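Molybdopterin converting factor, subunit 1 (Pyrococcus furiosus, PDB 1VJK) probably acts as the small, ubiquitin-like sulfur-carrier subunit of molybdopterin synthase in the biosynthesis of the molybdenum cofactor. Local coordinates at residues Val12-Phe17 / Arg40-Glu45; Val68-Ala71 / Tyr76-Trp79. All coordinates share one frame; numbering follows the deposited sequence.

Contact 1. Residues Val12-Phe17 / Arg40-Glu45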
loop_
_atom_site.group_PDB
_atom_site.type_symbol
_atom_site.label_atom_id
_atom_site.label_comp_id
_atom_site.label_asym_id
_atom_site.label_seq_id
_atom_site.Cartn_x
_atom_site.Cartn_y
_atom_site.Cartn_z
ATOM N N VAL A 12 -1.946 8.276 6.104
ATOM C CA VAL A 12 -1.817 8.167 4.655
ATOM C C VAL A 12 -3.150 7.776 4.052
ATOM O O VAL A 12 -3.991 7.114 4.705
ATOM C CB VAL A 12 -0.698 7.175 4.242
ATOM C CG1 VAL A 12 0.637 7.600 4.850
ATOM C CG2 VAL A 12 -1.040 5.795 4.678
ATOM N N LYS A 13 -3.376 8.173 2.817
ATOM C CA LYS A 13 -4.567 7.828 2.083
ATOM C C LYS A 13 -4.203 6.701 1.157
ATOM O O LYS A 13 -3.371 6.883 0.256
ATOM C CB LYS A 13 -5.057 9.029 1.272
ATOM C CG LYS A 13 -6.292 8.768 0.408
ATOM C CD LYS A 13 -6.790 10.096 -0.199
ATOM C CE LYS A 13 -8.011 9.895 -1.072
ATOM N NZ LYS A 13 -8.469 11.164 -1.696
ATOM N N VAL A 14 -4.804 5.542 1.346
ATOM C CA VAL A 14 -4.563 4.384 0.501
ATOM C C VAL A 14 -5.648 4.266 -0.540
ATOM O O VAL A 14 -6.827 4.281 -0.182
ATOM C CB VAL A 14 -4.467 3.073 1.322
ATOM C CG1 VAL A 14 -4.213 1.870 0.418
ATOM C CG2 VAL A 14 -3.381 3.195 2.401
ATOM N N LYS A 15 -5.260 4.183 -1.819
ATOM C CA LYS A 15 -6.221 4.023 -2.914
ATOM C C LYS A 15 -6.010 2.652 -3.515
ATOM O O LYS A 15 -4.907 2.330 -3.992
ATOM C CB LYS A 15 -6.057 5.121 -3.980
ATOM C CG LYS A 15 -6.288 6.556 -3.491
ATOM C CD LYS A 15 -6.111 7.547 -4.634
ATOM C CE LYS A 15 -6.566 8.946 -4.244
ATOM N N TYR A 16 -7.053 1.838 -3.490
ATOM C CA TYR A 16 -7.014 0.503 -4.090
ATOM C C TYR A 16 -7.549 0.544 -5.492
ATOM O O TYR A 16 -8.487 1.302 -5.796
ATOM C CB TYR A 16 -7.880 -0.449 -3.248
ATOM C CG TYR A 16 -7.415 -0.576 -1.823
ATOM C CD1 TYR A 16 -6.334 -1.400 -1.494
ATOM C CD2 TYR A 16 -8.058 0.099 -0.806
ATOM C CE1 TYR A 16 -5.883 -1.528 -0.192
ATOM C CE2 TYR A 16 -7.634 -0.030 0.528
ATOM C CZ TYR A 16 -6.533 -0.854 0.814
ATOM O OH TYR A 16 -6.091 -0.966 2.131
ATOM N N PHE A 17 -6.974 -0.314 -6.343
ATOM C CA PHE A 17 -7.365 -0.380 -7.737
ATOM C C PHE A 17 -7.768 -1.767 -8.158
ATOM O O PHE A 17 -7.255 -2.760 -7.647
ATOM C CB PHE A 17 -6.198 0.091 -8.626
ATOM C CG PHE A 17 -5.887 1.546 -8.482
ATOM C CD1 PHE A 17 -6.443 2.472 -9.367
ATOM C CD2 PHE A 17 -5.035 1.997 -7.466
ATOM C CE1 PHE A 17 -6.156 3.833 -9.247
ATOM C CE2 PHE A 17 -4.752 3.350 -7.321
ATOM C CZ PHE A 17 -5.309 4.273 -8.222
ATOM N N ARG A 40 7.068 -0.548 4.001
ATOM C CA ARG A 40 6.883 -1.933 4.439
ATOM C C ARG A 40 5.899 -2.052 5.632
ATOM O O ARG A 40 5.172 -3.053 5.745
ATOM C CB ARG A 40 8.237 -2.594 4.752
ATOM C CG ARG A 40 8.965 -2.012 5.954
ATOM C CD ARG A 40 10.191 -2.842 6.327
ATOM N NE ARG A 40 11.259 -2.847 5.299
ATOM C CZ ARG A 40 11.515 -3.847 4.467
ATOM N NH1 ARG A 40 10.785 -4.968 4.460
ATOM N NH2 ARG A 40 12.552 -3.728 3.630
ATOM N N ASP A 41 5.883 -1.043 6.510
ATOM C CA ASP A 41 4.964 -1.070 7.670
ATOM C C ASP A 41 3.552 -0.884 7.202
ATOM O O ASP A 41 2.636 -1.525 7.733
ATOM C CB ASP A 41 5.322 0.004 8.693
ATOM C CG ASP A 41 6.788 -0.055 9.122
ATOM O OD1 ASP A 41 7.304 -1.137 9.439
ATOM O OD2 ASP A 41 7.460 0.994 9.173
ATOM N N LEU A 42 3.358 -0.035 6.206
ATOM C CA LEU A 42 2.023 0.145 5.635
ATOM C C LEU A 42 1.515 -1.144 4.978
ATOM O O LEU A 42 0.348 -1.524 5.187
ATOM C CB LEU A 42 2.046 1.282 4.616
ATOM C CG LEU A 42 0.755 1.473 3.821
ATOM C CD1 LEU A 42 -0.467 1.782 4.764
ATOM C CD2 LEU A 42 0.955 2.555 2.757
ATOM N N ILE A 43 2.382 -1.840 4.244
ATOM C CA ILE A 43 1.993 -3.107 3.637
ATOM C C ILE A 43 1.563 -4.096 4.718
ATOM O O ILE A 43 0.523 -4.788 4.575
ATOM C CB ILE A 43 3.139 -3.657 2.784
ATOM C CG1 ILE A 43 3.300 -2.783 1.550
ATOM C CG2 ILE A 43 2.874 -5.139 2.391
ATOM C CD1 ILE A 43 4.572 -3.081 0.692
ATOM N N GLU A 44 2.328 -4.181 5.821
ATOM C CA GLU A 44 1.901 -5.068 6.910
ATOM C C GLU A 44 0.571 -4.689 7.517
ATOM O O GLU A 44 -0.217 -5.585 7.892
ATOM C CB GLU A 44 2.989 -5.188 7.971
ATOM C CG GLU A 44 4.242 -5.895 7.449
ATOM C CD GLU A 44 3.955 -7.225 6.766
ATOM O OE1 GLU A 44 3.466 -8.152 7.448
ATOM O OE2 GLU A 44 4.203 -7.349 5.542
ATOM N N GLU A 45 0.297 -3.397 7.620
ATOM C CA GLU A 45 -0.971 -2.955 8.167
ATOM C C GLU A 45 -2.124 -3.266 7.212
ATOM O O GLU A 45 -3.205 -3.642 7.680
ATOM C CB GLU A 45 -0.922 -1.455 8.520
ATOM C CG GLU A 45 -2.245 -0.868 9.041
ATOM C CD GLU A 45 -2.674 -1.372 10.414
ATOM O OE1 GLU A 45 -1.845 -1.936 11.151
ATOM O OE2 GLU A 45 -3.860 -1.187 10.775
#

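Contact 2. Residues Val68-Ala71 / Tyr76-Trp79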
loop_
_atom_site.group_PDB
_atom_site.type_symbol
_atom_site.label_atom_id
_atom_site.label_comp_id
_atom_site.label_asym_id
_atom_site.label_seq_id
_atom_site.Cartn_x
_atom_site.Cartn_y
_atom_site.Cartn_z
ATOM N N VAL A 68 0.952 -7.310 -6.560
ATOM C CA VAL A 68 0.627 -5.946 -6.185
ATOM C C VAL A 68 1.871 -5.101 -6.360
ATOM O O VAL A 68 2.958 -5.515 -5.969
ATOM C CB VAL A 68 0.230 -5.844 -4.671
ATOM C CG1 VAL A 68 -0.257 -4.438 -4.322
ATOM C CG2 VAL A 68 -0.834 -6.872 -4.268
ATOM N N ASN A 69 1.685 -3.894 -6.888
ATOM C CA ASN A 69 2.700 -2.853 -6.804
ATOM C C ASN A 69 2.090 -1.664 -6.107
ATOM O O ASN A 69 0.853 -1.507 -6.063
ATOM C CB ASN A 69 3.169 -2.387 -8.203
ATOM C CG ASN A 69 4.123 -3.379 -8.927
ATOM O OD1 ASN A 69 4.612 -3.055 -10.016
ATOM N ND2 ASN A 69 4.376 -4.559 -8.347
ATOM N N ILE A 70 2.953 -0.825 -5.543
ATOM C CA ILE A 70 2.472 0.390 -4.856
ATOM C C ILE A 70 3.190 1.609 -5.378
ATOM O O ILE A 70 4.269 1.498 -5.990
ATOM C CB ILE A 70 2.591 0.303 -3.304
ATOM C CG1 ILE A 70 4.061 0.304 -2.840
ATOM C CG2 ILE A 70 1.758 -0.882 -2.735
ATOM C CD1 ILE A 70 4.658 1.738 -2.574
ATOM N N ALA A 71 2.584 2.768 -5.204
ATOM C CA ALA A 71 3.229 4.025 -5.537
ATOM C C ALA A 71 2.878 5.020 -4.473
ATOM O O ALA A 71 1.755 5.029 -3.933
ATOM C CB ALA A 71 2.796 4.537 -6.921
ATOM N N TYR A 76 7.188 5.155 -7.805
ATOM C CA TYR A 76 7.672 3.898 -7.266
ATOM C C TYR A 76 8.781 4.214 -6.274
ATOM O O TYR A 76 9.649 5.093 -6.522
ATOM C CB TYR A 76 8.210 2.982 -8.385
ATOM C CG TYR A 76 7.152 2.488 -9.347
ATOM C CD1 TYR A 76 6.145 1.610 -8.922
ATOM C CD2 TYR A 76 7.160 2.894 -10.688
ATOM C CE1 TYR A 76 5.168 1.153 -9.802
ATOM C CE2 TYR A 76 6.182 2.450 -11.575
ATOM C CZ TYR A 76 5.193 1.575 -11.132
ATOM O OH TYR A 76 4.221 1.135 -12.017
ATOM N N VAL A 77 8.744 3.511 -5.147
ATOM C CA VAL A 77 9.705 3.735 -4.068
ATOM C C VAL A 77 10.124 2.411 -3.436
ATOM O O VAL A 77 9.536 1.352 -3.704
ATOM C CB VAL A 77 9.134 4.645 -2.952
ATOM C CG1 VAL A 77 8.832 6.054 -3.461
ATOM C CG2 VAL A 77 7.897 4.005 -2.349
ATOM N N SER A 78 11.143 2.483 -2.575
ATOM C CA SER A 78 11.609 1.300 -1.880
ATOM C C SER A 78 10.693 0.953 -0.694
ATOM O O SER A 78 9.891 1.787 -0.231
ATOM C CB SER A 78 13.031 1.510 -1.401
ATOM O OG SER A 78 13.035 2.169 -0.173
ATOM N N TRP A 79 10.825 -0.271 -0.194
ATOM C CA TRP A 79 10.044 -0.652 0.986
ATOM C C TRP A 79 10.464 0.098 2.233
ATOM O O TRP A 79 9.712 0.181 3.185
ATOM C CB TRP A 79 10.116 -2.148 1.259
ATOM C CG TRP A 79 9.235 -2.993 0.351
ATOM C CD1 TRP A 79 8.255 -2.542 -0.491
ATOM C CD2 TRP A 79 9.256 -4.416 0.212
ATOM N NE1 TRP A 79 7.662 -3.601 -1.141
ATOM C CE2 TRP A 79 8.257 -4.764 -0.730
ATOM C CE3 TRP A 79 10.018 -5.442 0.789
ATOM C CZ2 TRP A 79 8.007 -6.090 -1.110
ATOM C CZ3 TRP A 79 9.765 -6.770 0.405
ATOM C CH2 TRP A 79 8.769 -7.073 -0.536
HETATM O O HOH W 1 3.177 -1.349 -11.690
HETATM O O HOH W 2 6.808 1.270 -5.342
#

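Contact 1. Residues Val12-Phe17 / Arg40-Glu45
Leu42, on the inner side of helix 39-49, reaches across to Val12 and Val14 on strand 10-16, and the three side chains make the central helix-to-sheet packing of a ubiquitin-like beta-grasp fold. The closest approaches from the helix are made by one methyl, Leu42 CD1. It lies 4.1 Å from Val12 CG2 and 4.0 Å from Val14 CG2, touching the facing methyls of two residues whose side chains emerge on the same side of the strand. The two valines receive it differently: the Val12 side chain is crossed obliquely, whereas those of Val14 and Leu42 run alongside each other with opposed directions. On the leucine, CG stands anti to the backbone N (chi1 173°), which carries the branched end away from the helix and toward the strand. The segments bury 98 Å² together, a modest area, since Leu42 is the one residue of 40-45 to touch the strand segment; the CA atoms of Val12 and Leu42 are 8.9 Å apart. No hydrogen bond crosses, and all three residues are buried. Leu42 also packs on Ile31 and Leu33 of strand 28-33 and on Val89 of strand 88-92, so the same side chain meets three strands of the sheet. The other methyl of Val14 packs within the strand: CG1 sits 3.6 Å above one face of the Tyr16 ring, off-centre, near the edge of the ring.

Contact 2. Residues Val68-Ala71 / Tyr76-Trp79
Ile70 and Val77 supply the apolar part of this contact: Ile70 CD1 meets Val77 CG2 at 4.0 Å, and the two side chains cross at about a right angle. Ile70 holds CG1 between its backbone N and carbonyl carbon (chi1 68°), and it is the end of the chain that closes on the valine. Both residues also touch Val39 of helix 39-49. The ring of Tyr76 lies obliquely against the strand backbone, its CD1 3.5 Å from Ile70 O. In the beta-grasp fold formed here, strand 69-72 is an edge of the sheet, and the loop carrying 76-79 doubles back beside it without a direct hydrogen bond between the two segments. Water joins them instead. One molecule donates to Asn69 OD1 at 2.8 Å and is bonded to Tyr76 OH at 2.7 Å, linking the amide to the phenol. A second, in the plane of the Tyr76 ring at its edge, can donate to Ile70 O (2.6 Å) and accepts from Val77 N (3.0 Å). The Asn69 amide is also held by the residue before it, just ahead of the strand: ND2 gives a nearly straight bond, 168° at the hydrogen, to Val68 O, approaching from above that carbonyl's plane.

In the fold
Contact 1 and contact 2 follow one another along the chain, their centres 10 Å apart, and both reach the same mixed sheet. Contact 1 brings helix 39-49 onto strand 10-16, whereas contact 2 lies at strand 69-72, one of the two outermost strands; strand 88-92 runs between strands 10-16 and 69-72. Helix 39-49 connects the two contacts directly. Arg40 N lies 2.9 Å from Trp79 O, probably a hydrogen bond, and Ile43 CD1 packs 3.6 Å from Trp79 NE1, whose N-H is bonded to Gly59 O. A salt bridge from Arg40 to Asp80 adds to this junction. The loop of contact 2 thus abuts the same helix whose Leu42 enters the core in contact 1.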